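Local coordinates for protein SAM-dependent methyltransferase (PDB 3KR9) that probably catalyses the S-adenosylmethionine-dependent methylation of N1 of adenine 22 in tRNA, at residues L8-V13 against I31-R36; S41-E46 against D83-I88; I128-H133 against E151-E156; E190-A195 against Q215-V220. All coordinates share one frame; numbering follows the deposited sequence.

In the fold
Three contacts belong to the Rossmann-like methyltransferase domain and one to the helices that follow it; they come in series along the chain, each closing before the next opens. Contacts 1 and 2, with centres about 13 Å apart, meet through V13 and V87 and lie at the half of the sheet that holds strands 17-22 and 39-46. Contact 3 lies across strand 148-157, whose other face receives L8, V9 and F12 of contact 1, so this strand is packed from both sides. Contacts 2 and 3 reach the same seven-stranded sheet. Contact 4 joins helices 179-198 and 204-221, its centre about 40 Å from that of contact 2, consistent with a separate C-terminal helical part.

Contact 1: residues L8-V13 against I31-R36; sequences LVASFV and IELVER
A10 and V13 meet L33 and R36 across a small patch where the end of helix 4-10 and the turn after it face the end of helix 28-35. L33 bridges the first two with its methyls: CD2 lies 4.2 Å from A10 CB, and CD1 lies 4.1 Å from V13 CG2. A10 CB is shared in turn, since R36 NH1 comes within 3.6 Å of it, the guanidinium approaching obliquely. A10 and L33 are also the nearest backbone neighbours, their CA atoms 7.5 Å apart.

One shell out, polar bonds set these groups in place. A type I turn from A10 to V13, closed by V13 N to A10 O at 3.0 Å, brings the valine round to the same side as the alanine. Just past the end of helix 28-35, R36 runs extended from CG to NE, and its NH2 reaches E32 OE2 at 3.1 Å in a salt bridge on the anti side of the carboxylate, somewhat out of its plane; E7 gives the same NH2 a second acidic partner. Q38 ties both sides together, taking a bond from R36 NH1 while its amide nitrogen donates to the carbonyls of A10 and V13.

Beyond this, V9, F12 and V13 rest on I116 of strand 114-119, and L8, V9 and F12 reach I152 or V154 of strand 148-157. The contact therefore joins helix 4-10 and its following turn, which lie against the central sheet, to helix 28-35, the crossover of the beta-alpha-beta unit between parallel strands 17-22 and 39-46 of the Rossmann-like fold.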
loop_
_atom_site.group_PDB
_atom_site.type_symbol
_atom_site.label_atom_id
_atom_site.label_comp_id
_atom_site.label_asym_id
_atom_site.label_seq_id
_atom_site.Cartn_x
_atom_site.Cartn_y
_atom_site.Cartn_z
ATOM N N LEU A 8 4.192 9.438 5.005
ATOM C CA LEU A 8 5.124 8.706 4.170
ATOM C C LEU A 8 4.542 8.393 2.781
ATOM O O LEU A 8 5.245 8.547 1.763
ATOM C CB LEU A 8 5.560 7.438 4.903
ATOM C CG LEU A 8 6.739 7.806 5.815
ATOM C CD1 LEU A 8 6.654 9.204 6.412
ATOM C CD2 LEU A 8 7.059 6.745 6.893
ATOM N N VAL A 9 3.268 7.968 2.740
ATOM C CA VAL A 9 2.516 7.766 1.484
ATOM C C VAL A 9 2.526 9.058 0.686
ATOM O O VAL A 9 2.935 9.107 -0.512
ATOM C CB VAL A 9 1.041 7.299 1.757
ATOM C CG1 VAL A 9 0.134 7.496 0.527
ATOM C CG2 VAL A 9 1.007 5.849 2.188
ATOM N N ALA A 10 2.195 10.136 1.398
ATOM C CA ALA A 10 2.145 11.485 0.832
ATOM C C ALA A 10 3.414 11.861 0.115
ATOM O O ALA A 10 3.385 12.687 -0.804
ATOM C CB ALA A 10 1.986 12.505 1.974
ATOM N N SER A 11 4.534 11.357 0.612
ATOM C CA SER A 11 5.810 11.919 0.112
ATOM C C SER A 11 6.106 11.379 -1.288
ATOM O O SER A 11 6.978 11.925 -2.013
ATOM C CB SER A 11 6.945 11.589 1.031
ATOM O OG SER A 11 7.183 10.195 1.045
ATOM N N PHE A 12 5.381 10.322 -1.669
ATOM C CA PHE A 12 5.514 9.804 -2.994
ATOM C C PHE A 12 4.527 10.411 -3.956
ATOM O O PHE A 12 4.611 10.147 -5.151
ATOM C CB PHE A 12 5.451 8.296 -3.009
ATOM C CG PHE A 12 6.629 7.621 -2.341
ATOM C CD1 PHE A 12 7.889 7.591 -2.968
ATOM C CD2 PHE A 12 6.467 6.988 -1.107
ATOM C CE1 PHE A 12 8.954 6.934 -2.371
ATOM C CE2 PHE A 12 7.524 6.325 -0.503
ATOM C CZ PHE A 12 8.769 6.296 -1.136
ATOM N N VAL A 13 3.657 11.298 -3.483
ATOM C CA VAL A 13 2.663 11.866 -4.403
ATOM C C VAL A 13 3.234 13.001 -5.181
ATOM O O VAL A 13 3.487 14.064 -4.608
ATOM C CB VAL A 13 1.361 12.325 -3.687
ATOM C CG1 VAL A 13 0.348 12.944 -4.690
ATOM C CG2 VAL A 13 0.778 11.164 -2.942
ATOM N N ILE A 31 -6.985 16.564 1.567
ATOM C CA ILE A 31 -7.087 17.892 2.130
ATOM C C ILE A 31 -5.708 18.490 2.448
ATOM O O ILE A 31 -5.373 19.587 1.988
ATOM C CB ILE A 31 -8.012 17.921 3.356
ATOM C CG1 ILE A 31 -9.462 17.653 2.921
ATOM C CG2 ILE A 31 -7.826 19.270 4.145
ATOM C CD1 ILE A 31 -10.480 17.464 4.106
ATOM N N GLU A 32 -4.915 17.750 3.188
ATOM C CA GLU A 32 -3.576 18.108 3.478
ATOM C C GLU A 32 -2.725 18.439 2.231
ATOM O O GLU A 32 -1.994 19.440 2.230
ATOM C CB GLU A 32 -2.913 16.939 4.204
ATOM C CG GLU A 32 -1.422 17.187 4.381
ATOM C CD GLU A 32 -1.113 18.360 5.356
ATOM O OE1 GLU A 32 -1.989 18.735 6.168
ATOM O OE2 GLU A 32 0.037 18.851 5.310
ATOM N N LEU A 33 -2.746 17.541 1.230
ATOM C CA LEU A 33 -1.997 17.697 0.004
ATOM C C LEU A 33 -2.399 18.938 -0.788
ATOM O O LEU A 33 -1.517 19.607 -1.399
ATOM C CB LEU A 33 -2.071 16.418 -0.889
ATOM C CG LEU A 33 -1.233 15.236 -0.310
ATOM C CD1 LEU A 33 -1.488 13.893 -0.980
ATOM C CD2 LEU A 33 0.260 15.524 -0.358
ATOM N N VAL A 34 -3.693 19.286 -0.788
ATOM C CA VAL A 34 -4.100 20.453 -1.556
ATOM C C VAL A 34 -3.704 21.683 -0.750
ATOM O O VAL A 34 -3.232 22.671 -1.297
ATOM C CB VAL A 34 -5.574 20.547 -1.822
ATOM C CG1 VAL A 34 -5.925 21.914 -2.438
ATOM C CG2 VAL A 34 -6.089 19.362 -2.762
ATOM N N GLU A 35 -3.869 21.599 0.559
ATOM C CA GLU A 35 -3.609 22.777 1.376
ATOM C C GLU A 35 -2.127 23.174 1.265
ATOM O O GLU A 35 -1.820 24.375 1.239
ATOM C CB GLU A 35 -4.093 22.593 2.824
ATOM C CG GLU A 35 -5.619 22.578 2.901
ATOM C CD GLU A 35 -6.149 22.598 4.313
ATOM O OE1 GLU A 35 -5.470 22.119 5.230
ATOM O OE2 GLU A 35 -7.248 23.116 4.487
ATOM N N ARG A 36 -1.220 22.198 1.166
ATOM C CA ARG A 36 0.209 22.556 1.091
ATOM C C ARG A 36 0.742 22.808 -0.314
ATOM O O ARG A 36 1.905 23.078 -0.485
ATOM C CB ARG A 36 1.116 21.577 1.865
ATOM C CG ARG A 36 1.093 20.178 1.385
ATOM C CD ARG A 36 1.396 19.250 2.581
ATOM N NE ARG A 36 2.020 18.038 2.086
ATOM C CZ ARG A 36 2.402 16.989 2.813
ATOM N NH1 ARG A 36 2.976 15.976 2.172
ATOM N NH2 ARG A 36 2.211 16.940 4.143
#

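Contact 2: residues S41-E46 against D83-I88; sequences SAIAGE and DQVSVI
I43 reaches from strand 39-46 to D83 and V85, and a single methyl, CD1, makes every one of the close approaches. It is 3.7 Å from both CB and CG of D83 and 4.1 Å from CG2 of V85.

The torsions explain how it gets there. In I43 the CG1 branch is anti to the carbonyl carbon (chi1 -68°) and CD1 continues in an extended course (chi2 162°), which carries the methyl well away from the strand, while CG2 stays back beside the carbonyl. The aspartate turns its CG beside its own backbone N, and its side chain crosses that of I43 at about a right angle. As a result CD1 faces the flat of the carboxylate, with D83 OD1 and OD2 each 4.0 Å from it, which leaves the oxygens to their bonds elsewhere. V85 has CG1 anti to its backbone N, and this leaves CG2 as the branch facing the isoleucine.

The contact lies at the parallel part of the Rossmann-like sheet, where the loop entering strand 87-93 packs on a strand two places away in the order. It is made across one face of strand 17-22, where I43 also touches L20. On the other side of strand 39-46, I43 touches Q69 and R71 of strand 68-72.

No hydrogen bond crosses here. D83 spends its OD2 on R71 and on the backbone NH of E80, so its charge is probably offset in part by R71; these bonds probably fix its rotation, so that its face can lie against the methyl while the oxygens keep their polar partners.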
loop_
_atom_site.group_PDB
_atom_site.type_symbol
_atom_site.label_atom_id
_atom_site.label_comp_id
_atom_site.label_asym_id
_atom_site.label_seq_id
_atom_site.Cartn_x
_atom_site.Cartn_y
_atom_site.Cartn_z
ATOM N N SER A 41 -5.473 18.883 -7.290
ATOM C CA SER A 41 -6.843 18.513 -6.979
ATOM C C SER A 41 -6.904 17.025 -6.737
ATOM O O SER A 41 -5.954 16.308 -7.004
ATOM C CB SER A 41 -7.782 18.877 -8.098
ATOM O OG SER A 41 -7.432 18.163 -9.282
ATOM N N ALA A 42 -8.046 16.561 -6.247
ATOM C CA ALA A 42 -8.156 15.182 -5.847
ATOM C C ALA A 42 -9.610 14.705 -5.902
ATOM O O ALA A 42 -10.558 15.498 -6.060
ATOM C CB ALA A 42 -7.542 14.966 -4.459
ATOM N N ILE A 43 -9.743 13.383 -5.918
ATOM C CA ILE A 43 -10.980 12.699 -5.765
ATOM C C ILE A 43 -10.723 11.784 -4.558
ATOM O O ILE A 43 -9.683 11.148 -4.501
ATOM C CB ILE A 43 -11.307 11.866 -7.029
ATOM C CG1 ILE A 43 -11.597 12.807 -8.196
ATOM C CG2 ILE A 43 -12.524 11.041 -6.805
ATOM C CD1 ILE A 43 -11.500 12.114 -9.554
ATOM N N ALA A 44 -11.636 11.781 -3.583
ATOM C CA ALA A 44 -11.629 10.876 -2.447
ATOM C C ALA A 44 -12.781 9.866 -2.662
ATOM O O ALA A 44 -13.949 10.257 -2.606
ATOM C CB ALA A 44 -11.874 11.675 -1.112
ATOM N N GLY A 45 -12.457 8.596 -2.889
ATOM C CA GLY A 45 -13.482 7.576 -3.099
ATOM C C GLY A 45 -13.849 6.970 -1.772
ATOM O O GLY A 45 -12.988 6.766 -0.953
ATOM N N GLU A 46 -15.135 6.711 -1.541
ATOM C CA GLU A 46 -15.584 6.074 -0.326
ATOM C C GLU A 46 -16.701 5.055 -0.692
ATOM O O GLU A 46 -17.618 5.398 -1.416
ATOM C CB GLU A 46 -16.220 7.126 0.633
ATOM C CG GLU A 46 -15.309 8.298 1.038
ATOM C CD GLU A 46 -14.159 7.865 1.920
ATOM O OE1 GLU A 46 -14.152 6.694 2.375
ATOM O OE2 GLU A 46 -13.240 8.703 2.186
ATOM N N ASP A 83 -11.318 12.023 -15.736
ATOM C CA ASP A 83 -10.805 12.726 -14.535
ATOM C C ASP A 83 -9.299 13.078 -14.617
ATOM O O ASP A 83 -8.847 13.944 -13.879
ATOM C CB ASP A 83 -11.120 11.939 -13.237
ATOM C CG ASP A 83 -12.606 11.726 -13.029
ATOM O OD1 ASP A 83 -13.349 12.719 -13.045
ATOM O OD2 ASP A 83 -13.035 10.564 -12.852
ATOM N N GLN A 84 -8.523 12.431 -15.517
ATOM C CA GLN A 84 -7.074 12.733 -15.624
ATOM C C GLN A 84 -6.284 12.475 -14.365
ATOM O O GLN A 84 -5.319 13.177 -14.077
ATOM C CB GLN A 84 -6.861 14.213 -15.905
ATOM C CG GLN A 84 -7.814 14.732 -16.910
ATOM C CD GLN A 84 -7.176 14.881 -18.232
ATOM O OE1 GLN A 84 -6.925 13.900 -18.938
ATOM N NE2 GLN A 84 -6.873 16.126 -18.587
ATOM N N VAL A 85 -6.703 11.486 -13.590
ATOM C CA VAL A 85 -5.958 11.108 -12.400
ATOM C C VAL A 85 -4.554 10.677 -12.797
ATOM O O VAL A 85 -4.404 9.868 -13.698
ATOM C CB VAL A 85 -6.749 10.003 -11.683
ATOM C CG1 VAL A 85 -5.893 9.217 -10.640
ATOM C CG2 VAL A 85 -7.974 10.634 -11.042
ATOM N N SER A 86 -3.519 11.187 -12.132
ATOM C CA SER A 86 -2.142 10.770 -12.458
ATOM C C SER A 86 -1.548 9.904 -11.348
ATOM O O SER A 86 -0.561 9.194 -11.568
ATOM C CB SER A 86 -1.227 11.997 -12.718
ATOM O OG SER A 86 -1.238 12.886 -11.581
ATOM N N VAL A 87 -2.123 9.975 -10.150
ATOM C CA VAL A 87 -1.597 9.212 -8.969
ATOM C C VAL A 87 -2.794 8.632 -8.182
ATOM O O VAL A 87 -3.791 9.302 -8.044
ATOM C CB VAL A 87 -0.767 10.131 -8.021
ATOM C CG1 VAL A 87 -0.201 9.376 -6.811
ATOM C CG2 VAL A 87 0.385 10.835 -8.801
ATOM N N ILE A 88 -2.675 7.390 -7.685
ATOM C CA ILE A 88 -3.679 6.758 -6.892
ATOM C C ILE A 88 -2.953 6.223 -5.653
ATOM O O ILE A 88 -1.856 5.667 -5.747
ATOM C CB ILE A 88 -4.348 5.581 -7.654
ATOM C CG1 ILE A 88 -5.131 6.079 -8.893
ATOM C CG2 ILE A 88 -5.334 4.840 -6.758
ATOM C CD1 ILE A 88 -5.545 4.875 -9.813
#

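Contact 3: residues I128-H133 against E151-E156; sequences IWLQDH and EILVVE
Helix 123-132 packs here on strand 148-157, a helix-on-sheet layer of the Rossmann-like methyltransferase fold, in which this antiparallel strand sits between strands 114-119 and 135-145. L130 is the helix residue that makes the contact, and its CA lies 8.3 Å from that of V155.

L130 and V155 approach tip to tip, and their two forks interlock. L130 CD2 comes 3.8 Å from V155 CG1 and 4.1 Å from V155 CG2, while L130 CD1 comes 3.9 Å from V155 CG2. CD1 serves a second residue as well: it is 4.1 Å from L153 CD2. In V155, CG1 is anti to the backbone N (chi1 176°) and CG2 lies beside that N, and with this rotation both methyls are presented to the helix. L153 and V155, two residues apart on the strand, point to the same side, V155 meeting the leucine end on and L153 at a slant.

Around the trio, L117 of the adjoining strand touches both L130 and V155, and F135 touches V155 from the other neighbouring strand. Backbone bonds fix the strand beside strand 114-119, through L117 with L153 and L115 with V155.

All three touching residues are buried and aliphatic, and no hydrogen bond or salt bridge spans the two segments. The touch itself is van der Waals packing, consistent with a hydrophobic joint. Farther along the strand E151 forms salt bridges with R127, the residue of this helix just ahead of I128, and with K184, so that charged groups join helix and strand at a place apart from the aliphatic trio.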
loop_
_atom_site.group_PDB
_atom_site.type_symbol
_atom_site.label_atom_id
_atom_site.label_comp_id
_atom_site.label_asym_id
_atom_site.label_seq_id
_atom_site.Cartn_x
_atom_site.Cartn_y
_atom_site.Cartn_z
ATOM N N ILE A 128 3.162 -10.261 -6.351
ATOM C CA ILE A 128 2.901 -11.285 -7.425
ATOM C C ILE A 128 1.838 -10.740 -8.368
ATOM O O ILE A 128 1.959 -10.733 -9.602
ATOM C CB ILE A 128 2.475 -12.615 -6.757
ATOM C CG1 ILE A 128 3.693 -13.220 -6.074
ATOM C CG2 ILE A 128 1.738 -13.630 -7.770
ATOM C CD1 ILE A 128 3.352 -14.204 -4.979
ATOM N N TRP A 129 0.794 -10.224 -7.788
ATOM C CA TRP A 129 -0.264 -9.642 -8.608
ATOM C C TRP A 129 0.273 -8.531 -9.490
ATOM O O TRP A 129 0.011 -8.509 -10.712
ATOM C CB TRP A 129 -1.407 -9.105 -7.727
ATOM C CG TRP A 129 -2.536 -8.729 -8.602
ATOM C CD1 TRP A 129 -3.550 -9.535 -9.017
ATOM C CD2 TRP A 129 -2.728 -7.458 -9.237
ATOM N NE1 TRP A 129 -4.380 -8.817 -9.875
ATOM C CE2 TRP A 129 -3.871 -7.559 -10.046
ATOM C CE3 TRP A 129 -2.008 -6.253 -9.233
ATOM C CZ2 TRP A 129 -4.357 -6.486 -10.805
ATOM C CZ3 TRP A 129 -2.469 -5.194 -10.011
ATOM C CH2 TRP A 129 -3.671 -5.310 -10.756
ATOM N N LEU A 130 1.036 -7.604 -8.901
ATOM C CA LEU A 130 1.569 -6.460 -9.646
ATOM C C LEU A 130 2.397 -6.918 -10.819
ATOM O O LEU A 130 2.191 -6.480 -11.970
ATOM C CB LEU A 130 2.449 -5.554 -8.742
ATOM C CG LEU A 130 1.652 -4.745 -7.724
ATOM C CD1 LEU A 130 2.540 -4.306 -6.561
ATOM C CD2 LEU A 130 0.935 -3.548 -8.414
ATOM N N GLN A 131 3.331 -7.795 -10.508
ATOM C CA GLN A 131 4.214 -8.317 -11.525
ATOM C C GLN A 131 3.420 -8.964 -12.675
ATOM O O GLN A 131 3.741 -8.735 -13.836
ATOM C CB GLN A 131 5.128 -9.382 -10.925
ATOM C CG GLN A 131 5.709 -10.301 -12.047
ATOM C CD GLN A 131 7.045 -10.881 -11.648
ATOM O OE1 GLN A 131 7.641 -10.429 -10.652
ATOM N NE2 GLN A 131 7.539 -11.894 -12.418
ATOM N N ASP A 132 2.404 -9.772 -12.338
ATOM C CA ASP A 132 1.603 -10.480 -13.360
ATOM C C ASP A 132 0.691 -9.550 -14.152
ATOM O O ASP A 132 0.038 -10.021 -15.054
ATOM C CB ASP A 132 0.735 -11.571 -12.708
ATOM C CG ASP A 132 1.557 -12.641 -12.054
ATOM O OD1 ASP A 132 2.706 -12.834 -12.492
ATOM O OD2 ASP A 132 1.067 -13.283 -11.084
ATOM N N HIS A 133 0.615 -8.247 -13.830
ATOM C CA HIS A 133 -0.342 -7.367 -14.531
ATOM C C HIS A 133 0.355 -6.180 -15.084
ATOM O O HIS A 133 -0.249 -5.147 -15.305
ATOM C CB HIS A 133 -1.524 -6.948 -13.622
ATOM C CG HIS A 133 -2.419 -8.093 -13.289
ATOM N ND1 HIS A 133 -3.587 -8.361 -13.985
ATOM C CD2 HIS A 133 -2.274 -9.098 -12.389
ATOM C CE1 HIS A 133 -4.131 -9.471 -13.512
ATOM N NE2 HIS A 133 -3.357 -9.941 -12.551
ATOM N N GLU A 151 4.312 -1.581 5.309
ATOM C CA GLU A 151 5.100 -1.391 4.060
ATOM C C GLU A 151 4.311 -0.483 3.119
ATOM O O GLU A 151 3.065 -0.489 3.156
ATOM C CB GLU A 151 5.343 -2.751 3.389
ATOM C CG GLU A 151 6.157 -3.700 4.279
ATOM C CD GLU A 151 6.524 -4.965 3.560
ATOM O OE1 GLU A 151 6.338 -4.989 2.340
ATOM O OE2 GLU A 151 6.972 -5.944 4.197
ATOM N N ILE A 152 5.031 0.322 2.343
ATOM C CA ILE A 152 4.474 1.178 1.269
ATOM C C ILE A 152 5.181 0.791 -0.068
ATOM O O ILE A 152 6.424 0.810 -0.144
ATOM C CB ILE A 152 4.749 2.697 1.565
ATOM C CG1 ILE A 152 4.026 3.141 2.859
ATOM C CG2 ILE A 152 4.397 3.602 0.347
ATOM C CD1 ILE A 152 4.540 4.464 3.392
ATOM N N LEU A 153 4.404 0.454 -1.113
ATOM C CA LEU A 153 4.950 0.077 -2.394
ATOM C C LEU A 153 4.592 1.150 -3.401
ATOM O O LEU A 153 3.417 1.545 -3.494
ATOM C CB LEU A 153 4.343 -1.233 -2.882
ATOM C CG LEU A 153 4.827 -2.538 -2.276
ATOM C CD1 LEU A 153 4.947 -2.491 -0.746
ATOM C CD2 LEU A 153 3.844 -3.663 -2.746
ATOM N N VAL A 154 5.598 1.624 -4.147
ATOM C CA VAL A 154 5.348 2.627 -5.195
ATOM C C VAL A 154 5.518 1.915 -6.539
ATOM O O VAL A 154 6.473 1.195 -6.727
ATOM C CB VAL A 154 6.352 3.800 -5.156
ATOM C CG1 VAL A 154 5.885 4.921 -6.143
ATOM C CG2 VAL A 154 6.548 4.392 -3.700
ATOM N N VAL A 155 4.616 2.141 -7.483
ATOM C CA VAL A 155 4.492 1.253 -8.607
ATOM C C VAL A 155 4.219 2.099 -9.798
ATOM O O VAL A 155 3.488 3.119 -9.705
ATOM C CB VAL A 155 3.257 0.298 -8.403
ATOM C CG1 VAL A 155 3.055 -0.583 -9.641
ATOM C CG2 VAL A 155 3.436 -0.526 -7.098
ATOM N N GLU A 156 4.821 1.725 -10.924
ATOM C CA GLU A 156 4.501 2.406 -12.168
ATOM C C GLU A 156 4.422 1.310 -13.229
ATOM O O GLU A 156 4.795 0.183 -12.947
ATOM C CB GLU A 156 5.596 3.453 -12.481
ATOM C CG GLU A 156 5.707 4.458 -11.313
ATOM C CD GLU A 156 6.760 5.552 -11.523
ATOM O OE1 GLU A 156 7.697 5.357 -12.319
ATOM O OE2 GLU A 156 6.629 6.621 -10.899
#

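Contact 4: residues E190-A195 against Q215-V220; sequences EKLEFA and QAIKEV
Two helical segments run in roughly opposite senses, their closest CA atoms, those of L192 and I217, 10.3 Å apart, a distance that only the side chains can bridge. They do so in one apolar touch and one ionic one. L192 CD1 and I217 CD1 meet at 3.6 Å, the two side chains passing at an oblique angle. Both residues use the outer end of an extended branch for this: chi2 is 159° in L192 and 163° in I217, which carries each CD1 away from its own helix and into the gap.

Next to them, E193 and K218 form a salt bridge, K218 NZ donating to E193 OE1 at 3.1 Å. The glutamate is stretched out beyond CG, whereas the lysine curls at its last torsion, and the two chains cross nearly at right angles. The ammonium approaches from above the carboxylate plane, 38° out of it. Both residues are exposed, and the bridge lies at the edge of the contact.

Backbone bonds stiffen each partner, with F194 N to E190 O at 2.9 Å and V220 N to A216 O at 3.0 Å. I217 also lies on W185 and A189 of helix 179-198, and L192 on I214 of helix 204-221, so the apolar seam extends beyond the single pair of methyls. F169 of helix 164-169 packs over A216, I217 and V220.

Two consecutive antiparallel helices packed side by side form an alpha-helical hairpin; here it makes up the C-terminal helical element, in keeping with the coiled-coil-like C-terminal region of TrmK-family methyltransferases.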
loop_
_atom_site.group_PDB
_atom_site.type_symbol
_atom_site.label_atom_id
_atom_site.label_comp_id
_atom_site.label_asym_id
_atom_site.label_seq_id
_atom_site.Cartn_x
_atom_site.Cartn_y
_atom_site.Cartn_z
ATOM N N GLU A 190 11.054 -14.828 15.431
ATOM C CA GLU A 190 10.727 -15.402 16.736
ATOM C C GLU A 190 9.315 -15.956 16.817
ATOM O O GLU A 190 9.105 -17.014 17.412
ATOM C CB GLU A 190 11.062 -14.476 17.904
ATOM C CG GLU A 190 10.287 -13.219 17.995
ATOM C CD GLU A 190 11.108 -12.130 18.682
ATOM O OE1 GLU A 190 12.324 -12.025 18.368
ATOM O OE2 GLU A 190 10.550 -11.394 19.536
ATOM N N LYS A 191 8.340 -15.289 16.194
ATOM C CA LYS A 191 7.015 -15.904 16.119
ATOM C C LYS A 191 7.107 -17.292 15.487
ATOM O O LYS A 191 6.579 -18.267 16.035
ATOM C CB LYS A 191 5.998 -15.041 15.355
ATOM C CG LYS A 191 5.471 -13.867 16.146
ATOM C CD LYS A 191 4.358 -13.156 15.359
ATOM C CE LYS A 191 4.438 -11.652 15.523
ATOM N NZ LYS A 191 3.403 -10.980 14.656
ATOM N N LEU A 192 7.754 -17.381 14.329
ATOM C CA LEU A 192 7.903 -18.662 13.639
ATOM C C LEU A 192 8.659 -19.665 14.498
ATOM O O LEU A 192 8.324 -20.853 14.536
ATOM C CB LEU A 192 8.623 -18.479 12.308
ATOM C CG LEU A 192 7.881 -17.604 11.295
ATOM C CD1 LEU A 192 8.869 -17.088 10.285
ATOM C CD2 LEU A 192 6.802 -18.428 10.635
ATOM N N GLU A 193 9.685 -19.195 15.188
ATOM C CA GLU A 193 10.479 -20.105 16.000
ATOM C C GLU A 193 9.685 -20.633 17.187
ATOM O O GLU A 193 9.892 -21.757 17.633
ATOM C CB GLU A 193 11.824 -19.473 16.391
ATOM C CG GLU A 193 12.868 -19.768 15.329
ATOM C CD GLU A 193 14.181 -19.052 15.531
ATOM O OE1 GLU A 193 15.206 -19.578 15.029
ATOM O OE2 GLU A 193 14.188 -17.964 16.157
ATOM N N PHE A 194 8.740 -19.840 17.665
ATOM C CA PHE A 194 7.898 -20.273 18.756
ATOM C C PHE A 194 6.858 -21.285 18.271
ATOM O O PHE A 194 6.616 -22.303 18.932
ATOM C CB PHE A 194 7.216 -19.080 19.418
ATOM C CG PHE A 194 6.398 -19.450 20.610
ATOM C CD1 PHE A 194 6.903 -19.280 21.898
ATOM C CD2 PHE A 194 5.122 -19.993 20.453
ATOM C CE1 PHE A 194 6.145 -19.641 23.013
ATOM C CE2 PHE A 194 4.362 -20.358 21.558
ATOM C CZ PHE A 194 4.876 -20.177 22.843
ATOM N N ALA A 195 6.240 -21.014 17.124
ATOM C CA ALA A 195 5.222 -21.915 16.589
ATOM C C ALA A 195 5.832 -23.262 16.226
ATOM O O ALA A 195 5.227 -24.309 16.454
ATOM C CB ALA A 195 4.535 -21.305 15.380
ATOM N N GLN A 215 14.790 -19.624 7.638
ATOM C CA GLN A 215 16.060 -19.437 6.907
ATOM C C GLN A 215 15.984 -18.249 5.982
ATOM O O GLN A 215 16.951 -17.487 5.853
ATOM C CB GLN A 215 16.391 -20.674 6.072
ATOM C CG GLN A 215 16.839 -21.847 6.903
ATOM C CD GLN A 215 18.123 -21.541 7.641
ATOM O OE1 GLN A 215 18.099 -21.159 8.808
ATOM N NE2 GLN A 215 19.257 -21.669 6.945
ATOM N N ALA A 216 14.850 -18.115 5.298
ATOM C CA ALA A 216 14.674 -17.011 4.342
ATOM C C ALA A 216 14.938 -15.729 5.075
ATOM O O ALA A 216 15.659 -14.866 4.587
ATOM C CB ALA A 216 13.259 -16.996 3.760
ATOM N N ILE A 217 14.354 -15.608 6.272
ATOM C CA ILE A 217 14.542 -14.408 7.074
ATOM C C ILE A 217 16.011 -14.229 7.471
ATOM O O ILE A 217 16.569 -13.153 7.296
ATOM C CB ILE A 217 13.599 -14.389 8.312
ATOM C CG1 ILE A 217 12.130 -14.255 7.865
ATOM C CG2 ILE A 217 13.955 -13.261 9.276
ATOM C CD1 ILE A 217 11.095 -14.641 8.940
ATOM N N LYS A 218 16.622 -15.290 8.016
ATOM C CA LYS A 218 18.049 -15.286 8.389
ATOM C C LYS A 218 18.932 -14.831 7.241
ATOM O O LYS A 218 19.798 -13.963 7.406
ATOM C CB LYS A 218 18.510 -16.682 8.857
ATOM C CG LYS A 218 17.909 -17.152 10.179
ATOM C CD LYS A 218 18.721 -18.342 10.779
ATOM C CE LYS A 218 17.873 -19.255 11.687
ATOM N NZ LYS A 218 17.316 -18.583 12.917
ATOM N N GLU A 219 18.715 -15.412 6.068
ATOM C CA GLU A 219 19.445 -15.003 4.884
ATOM C C GLU A 219 19.289 -13.504 4.578
ATOM O O GLU A 219 20.296 -12.797 4.413
ATOM C CB GLU A 219 19.033 -15.878 3.692
ATOM C CG GLU A 219 19.241 -17.372 4.007
ATOM C CD GLU A 219 18.705 -18.323 2.950
ATOM O OE1 GLU A 219 17.766 -17.948 2.223
ATOM O OE2 GLU A 219 19.226 -19.462 2.852
ATOM N N VAL A 220 18.039 -13.006 4.523
ATOM C CA VAL A 220 17.809 -11.603 4.139
ATOM C C VAL A 220 18.335 -10.611 5.197
ATOM O O VAL A 220 18.679 -9.475 4.877
ATOM C CB VAL A 220 16.319 -11.336 3.774
ATOM C CG1 VAL A 220 15.407 -11.231 5.074
ATOM C CG2 VAL A 220 16.175 -10.122 2.807
#